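Local coordinates for protein type III effector NopAA (Sinorhizobium fredii USDA 257, PDB 6SDU) that hydrolyses xyloglucan as a type III effector secreted by a legume symbiont and belongs to glycoside hydrolase family 12, at residues A[87-101]-A[225-237]. Numbering follows the deposited sequence.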
loop_
_atom_site.group_PDB
_atom_site.type_symbol
_atom_site.label_atom_id
_atom_site.label_comp_id
_atom_site.label_asym_id
_atom_site.label_seq_id
_atom_site.Cartn_x
_atom_site.Cartn_y
_atom_site.Cartn_z
ATOM N N ILE A 87 -0.877 -20.063 8.936
ATOM C CA ILE A 87 0.194 -19.573 8.078
ATOM C C ILE A 87 1.544 -19.844 8.730
ATOM O O ILE A 87 1.781 -19.467 9.885
ATOM C CB ILE A 87 0.018 -18.071 7.783
ATOM C CG1 ILE A 87 -1.190 -17.845 6.877
ATOM C CG2 ILE A 87 1.274 -17.490 7.131
ATOM C CD1 ILE A 87 -1.802 -16.455 6.988
ATOM N N ASN A 88 2.447 -20.453 7.967
ATOM C CA ASN A 88 3.820 -20.697 8.390
ATOM C C ASN A 88 4.780 -19.630 7.883
ATOM O O ASN A 88 5.709 -19.238 8.602
ATOM C CB ASN A 88 4.295 -22.071 7.890
ATOM C CG ASN A 88 3.319 -23.202 8.233
ATOM O OD1 ASN A 88 3.095 -23.517 9.407
ATOM N ND2 ASN A 88 2.729 -23.809 7.202
ATOM N N THR A 89 4.573 -19.151 6.655
ATOM C CA THR A 89 5.396 -18.096 6.077
ATOM C C THR A 89 4.523 -17.174 5.237
ATOM O O THR A 89 3.806 -17.640 4.349
ATOM C CB THR A 89 6.503 -18.695 5.197
ATOM O OG1 THR A 89 7.473 -19.357 6.019
ATOM C CG2 THR A 89 7.176 -17.623 4.372
ATOM N N LEU A 90 4.608 -15.870 5.494
ATOM C CA LEU A 90 3.957 -14.867 4.644
ATOM C C LEU A 90 4.885 -13.658 4.583
ATOM O O LEU A 90 4.897 -12.812 5.484
ATOM C CB LEU A 90 2.570 -14.482 5.144
ATOM C CG LEU A 90 1.806 -13.514 4.221
ATOM C CD1 LEU A 90 1.731 -14.028 2.781
ATOM C CD2 LEU A 90 0.412 -13.256 4.744
ATOM N N SER A 91 5.660 -13.585 3.515
ATOM C CA SER A 91 6.613 -12.510 3.324
ATOM C C SER A 91 6.496 -11.974 1.904
ATOM O O SER A 91 5.889 -12.595 1.023
ATOM C CB SER A 91 8.035 -12.987 3.581
ATOM O OG SER A 91 8.378 -13.958 2.614
ATOM N N SER A 92 7.060 -10.793 1.692
ATOM C CA SER A 92 7.006 -10.163 0.384
ATOM C C SER A 92 8.291 -9.387 0.126
ATOM O O SER A 92 8.893 -8.836 1.055
ATOM C CB SER A 92 5.782 -9.238 0.295
ATOM O OG SER A 92 5.520 -8.863 -1.036
ATOM N N SER A 93 8.724 -9.377 -1.140
ATOM C CA SER A 93 9.888 -8.608 -1.580
ATOM C C SER A 93 9.472 -7.544 -2.585
ATOM O O SER A 93 8.677 -7.823 -3.483
ATOM C CB SER A 93 10.936 -9.510 -2.223
ATOM O OG SER A 93 11.513 -10.351 -1.246
ATOM N N PHE A 94 10.036 -6.335 -2.459
ATOM C CA PHE A 94 9.749 -5.224 -3.367
ATOM C C PHE A 94 11.045 -4.541 -3.796
ATOM O O PHE A 94 12.016 -4.491 -3.038
ATOM C CB PHE A 94 8.805 -4.189 -2.721
ATOM C CG PHE A 94 9.384 -3.502 -1.497
ATOM C CD1 PHE A 94 9.367 -4.133 -0.258
ATOM C CD2 PHE A 94 9.912 -2.214 -1.581
ATOM C CE1 PHE A 94 9.893 -3.521 0.874
ATOM C CE2 PHE A 94 10.437 -1.581 -0.449
ATOM C CZ PHE A 94 10.427 -2.250 0.784
ATOM N N ASN A 95 11.078 -4.087 -5.043
ATOM C CA ASN A 95 12.167 -3.269 -5.565
ATOM C C ASN A 95 11.550 -2.235 -6.503
ATOM O O ASN A 95 10.902 -2.610 -7.483
ATOM C CB ASN A 95 13.192 -4.144 -6.291
ATOM C CG ASN A 95 14.365 -3.355 -6.816
ATOM O OD1 ASN A 95 14.820 -2.405 -6.184
ATOM N ND2 ASN A 95 14.845 -3.727 -7.998
ATOM N N GLN A 96 11.759 -0.943 -6.240
ATOM C CA GLN A 96 11.033 0.062 -7.011
ATOM C C GLN A 96 11.903 1.273 -7.356
ATOM O O GLN A 96 12.951 1.515 -6.755
ATOM C CB GLN A 96 9.784 0.525 -6.257
ATOM C CG GLN A 96 10.109 1.379 -5.016
ATOM C CD GLN A 96 9.204 1.078 -3.851
ATOM O OE1 GLN A 96 8.399 0.146 -3.903
ATOM N NE2 GLN A 96 9.319 1.878 -2.789
ATOM N N GLU A 97 11.448 2.022 -8.363
ATOM C CA GLU A 97 12.025 3.308 -8.735
ATOM C C GLU A 97 10.900 4.343 -8.705
ATOM O O GLU A 97 9.883 4.168 -9.377
ATOM C CB GLU A 97 12.660 3.239 -10.122
ATOM C CG GLU A 97 13.843 2.277 -10.270
ATOM C CD GLU A 97 14.203 2.011 -11.747
ATOM O OE1 GLU A 97 13.306 2.105 -12.612
ATOM O OE2 GLU A 97 15.383 1.714 -12.049
ATOM N N VAL A 98 11.088 5.411 -7.944
ATOM C CA VAL A 98 10.020 6.363 -7.642
ATOM C C VAL A 98 10.477 7.739 -8.089
ATOM O O VAL A 98 11.687 7.994 -8.232
ATOM C CB VAL A 98 9.660 6.356 -6.135
ATOM C CG1 VAL A 98 9.152 4.988 -5.680
ATOM C CG2 VAL A 98 10.864 6.764 -5.313
ATOM N N PRO A 99 9.549 8.655 -8.333
ATOM C CA PRO A 99 9.907 10.043 -8.641
ATOM C C PRO A 99 10.237 10.750 -7.333
ATOM O O PRO A 99 10.170 10.155 -6.255
ATOM C CB PRO A 99 8.640 10.624 -9.289
ATOM C CG PRO A 99 7.539 9.814 -8.726
ATOM C CD PRO A 99 8.087 8.445 -8.373
ATOM N N THR A 100 10.631 12.021 -7.445
ATOM C CA THR A 100 10.950 12.843 -6.280
ATOM C C THR A 100 9.753 13.617 -5.714
ATOM O O THR A 100 9.543 13.625 -4.495
ATOM C CB THR A 100 12.080 13.827 -6.634
ATOM O OG1 THR A 100 13.264 13.101 -6.979
ATOM C CG2 THR A 100 12.389 14.731 -5.462
ATOM N N GLY A 101 8.995 14.305 -6.571
ATOM C CA GLY A 101 7.946 15.206 -6.140
ATOM C C GLY A 101 6.520 14.661 -6.224
ATOM O O GLY A 101 6.261 13.498 -6.527
ATOM N N LYS A 225 3.955 11.460 -13.389
ATOM C CA LYS A 225 5.084 10.896 -12.674
ATOM C C LYS A 225 5.048 9.383 -12.837
ATOM O O LYS A 225 3.969 8.764 -12.836
ATOM C CB LYS A 225 5.076 11.328 -11.205
ATOM C CG LYS A 225 5.744 12.686 -11.015
ATOM C CD LYS A 225 5.240 13.428 -9.823
ATOM C CE LYS A 225 6.012 14.735 -9.689
ATOM N NZ LYS A 225 6.350 15.293 -11.016
ATOM N N ASN A 226 6.239 8.792 -12.925
ATOM C CA ASN A 226 6.398 7.391 -13.270
ATOM C C ASN A 226 6.839 6.596 -12.049
ATOM O O ASN A 226 7.695 7.053 -11.284
ATOM C CB ASN A 226 7.426 7.251 -14.396
ATOM C CG ASN A 226 7.403 5.878 -15.028
ATOM O OD1 ASN A 226 6.395 5.481 -15.611
ATOM N ND2 ASN A 226 8.514 5.162 -14.956
ATOM N N PHE A 227 6.258 5.401 -11.879
ATOM C CA PHE A 227 6.621 4.480 -10.800
ATOM C C PHE A 227 6.908 3.117 -11.407
ATOM O O PHE A 227 6.046 2.553 -12.079
ATOM C CB PHE A 227 5.497 4.357 -9.759
ATOM C CG PHE A 227 5.130 5.657 -9.087
ATOM C CD1 PHE A 227 4.289 6.560 -9.718
ATOM C CD2 PHE A 227 5.606 5.962 -7.814
ATOM C CE1 PHE A 227 3.931 7.748 -9.095
ATOM C CE2 PHE A 227 5.260 7.147 -7.193
ATOM C CZ PHE A 227 4.438 8.051 -7.844
ATOM N N ASN A 228 8.118 2.601 -11.203
ATOM C CA ASN A 228 8.499 1.290 -11.707
ATOM C C ASN A 228 8.633 0.303 -10.553
ATOM O O ASN A 228 9.366 0.559 -9.586
ATOM C CB ASN A 228 9.825 1.331 -12.477
ATOM C CG ASN A 228 9.752 2.171 -13.730
ATOM O OD1 ASN A 228 8.937 1.913 -14.610
ATOM N ND2 ASN A 228 10.631 3.165 -13.835
ATOM N N PHE A 229 7.983 -0.844 -10.680
ATOM C CA PHE A 229 8.100 -1.888 -9.674
ATOM C C PHE A 229 8.871 -2.975 -10.407
ATOM O O PHE A 229 8.294 -3.798 -11.123
ATOM C CB PHE A 229 6.721 -2.314 -9.157
ATOM C CG PHE A 229 5.956 -1.178 -8.504
ATOM C CD1 PHE A 229 6.133 -0.881 -7.161
ATOM C CD2 PHE A 229 5.097 -0.383 -9.242
ATOM C CE1 PHE A 229 5.439 0.176 -6.560
ATOM C CE2 PHE A 229 4.410 0.695 -8.650
ATOM C CZ PHE A 229 4.588 0.978 -7.317
ATOM N N ASN A 230 10.186 -3.004 -10.173
ATOM C CA ASN A 230 11.048 -3.901 -10.933
ATOM C C ASN A 230 10.935 -5.316 -10.424
ATOM O O ASN A 230 11.078 -6.270 -11.199
ATOM C CB ASN A 230 12.511 -3.478 -10.829
ATOM C CG ASN A 230 12.748 -2.102 -11.353
ATOM O OD1 ASN A 230 12.237 -1.737 -12.416
ATOM N ND2 ASN A 230 13.553 -1.323 -10.632
ATOM N N ASN A 231 10.655 -5.469 -9.138
ATOM C CA ASN A 231 10.322 -6.783 -8.646
ATOM C C ASN A 231 9.253 -6.649 -7.579
ATOM O O ASN A 231 9.254 -5.682 -6.811
ATOM C CB ASN A 231 11.548 -7.505 -8.098
ATOM C CG ASN A 231 11.199 -8.871 -7.597
ATOM O OD1 ASN A 231 10.738 -9.710 -8.364
ATOM N ND2 ASN A 231 11.364 -9.096 -6.298
ATOM N N TRP A 232 8.318 -7.602 -7.583
ATOM C CA TRP A 232 7.349 -7.773 -6.505
ATOM C C TRP A 232 6.947 -9.236 -6.481
ATOM O O TRP A 232 6.472 -9.759 -7.492
ATOM C CB TRP A 232 6.109 -6.882 -6.674
ATOM C CG TRP A 232 5.317 -6.820 -5.384
ATOM C CD1 TRP A 232 5.647 -6.103 -4.267
ATOM C CD2 TRP A 232 4.104 -7.539 -5.050
ATOM N NE1 TRP A 232 4.724 -6.319 -3.273
ATOM C CE2 TRP A 232 3.768 -7.191 -3.724
ATOM C CE3 TRP A 232 3.272 -8.419 -5.742
ATOM C CZ2 TRP A 232 2.626 -7.675 -3.086
ATOM C CZ3 TRP A 232 2.142 -8.909 -5.103
ATOM C CH2 TRP A 232 1.821 -8.523 -3.797
ATOM N N SER A 233 7.113 -9.890 -5.333
ATOM C CA SER A 233 6.766 -11.297 -5.178
ATOM C C SER A 233 6.184 -11.510 -3.786
ATOM O O SER A 233 6.486 -10.757 -2.860
ATOM C CB SER A 233 7.989 -12.208 -5.381
ATOM O OG SER A 233 9.042 -11.845 -4.502
ATOM N N VAL A 234 5.350 -12.541 -3.643
ATOM C CA VAL A 234 4.793 -12.936 -2.353
ATOM C C VAL A 234 5.117 -14.405 -2.137
ATOM O O VAL A 234 5.012 -15.214 -3.071
ATOM C CB VAL A 234 3.273 -12.703 -2.262
ATOM C CG1 VAL A 234 2.682 -13.309 -0.952
ATOM C CG2 VAL A 234 2.964 -11.217 -2.348
ATOM N N THR A 235 5.576 -14.733 -0.929
ATOM C CA THR A 235 5.849 -16.106 -0.518
ATOM C C THR A 235 4.835 -16.477 0.555
ATOM O O THR A 235 4.874 -15.932 1.663
ATOM C CB THR A 235 7.282 -16.254 -0.006
ATOM O OG1 THR A 235 8.208 -15.921 -1.054
ATOM C CG2 THR A 235 7.530 -17.676 0.488
ATOM N N SER A 236 3.898 -17.357 0.215
ATOM C CA SER A 236 2.877 -17.813 1.150
ATOM C C SER A 236 3.022 -19.312 1.376
ATOM O O SER A 236 2.919 -20.096 0.427
ATOM C CB SER A 236 1.477 -17.491 0.640
ATOM O OG SER A 236 0.500 -17.863 1.602
ATOM N N LYS A 237 3.275 -19.705 2.625
ATOM C CA LYS A 237 3.357 -21.122 2.987
ATOM C C LYS A 237 2.656 -21.419 4.311
ATOM O O LYS A 237 2.236 -22.555 4.539
ATOM C CB LYS A 237 4.815 -21.577 3.079
ATOM C CG LYS A 237 5.559 -21.597 1.758
ATOM C CD LYS A 237 6.970 -22.151 1.927
ATOM C CE LYS A 237 7.917 -21.097 2.472
ATOM N NZ LYS A 237 9.346 -21.488 2.300
ATOM O OXT LYS A 237 2.500 -20.558 5.181
#
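Strands 90-97 and 225-236 are antiparallel neighbours in the outer, convex sheet of the GH12 beta-sandwich, and they pair from L90 with S236 to E97 with N228. A classic beta bulge interrupts the ladder: N230 and N231 both face N95, whose O takes N230 N at 2.8 Å and, more weakly, N231 N. Beyond it the register has slipped by one, and Q96 sits across from F229, the Q96 amide nearly perpendicular (86°) to the F229 ring; Q96 OE1 is bonded to Y214 of the other sheet.

S92, F94, Q96, F229, W232 and V234 face the interior of the sandwich, against strands 72-83 and 103-112. There S92 OG, anti to its own N (chi1 -166°), comes obliquely near the W232 indole and donates to S233 O at 2.8 Å; it is also hydrogen-bonded to Y108 OH. S93 N reaches that same S233 oxygen from the opposite face of its carbonyl plane. On the other surface, E97 OE1 accepts a weak, bent bond from N228 ND2 (3.1 Å).

Past the strand end P99 lays its CD over a face of F227, 3.7 Å from the ring centroid, a CH-pi contact. At the far end the chain terminus is gripped: K237 OXT receives N88 N (2.8 Å) and T89 N (2.9 Å), while N88 ND2 approaches K237 O from above the carboxylate plane (3.0 Å).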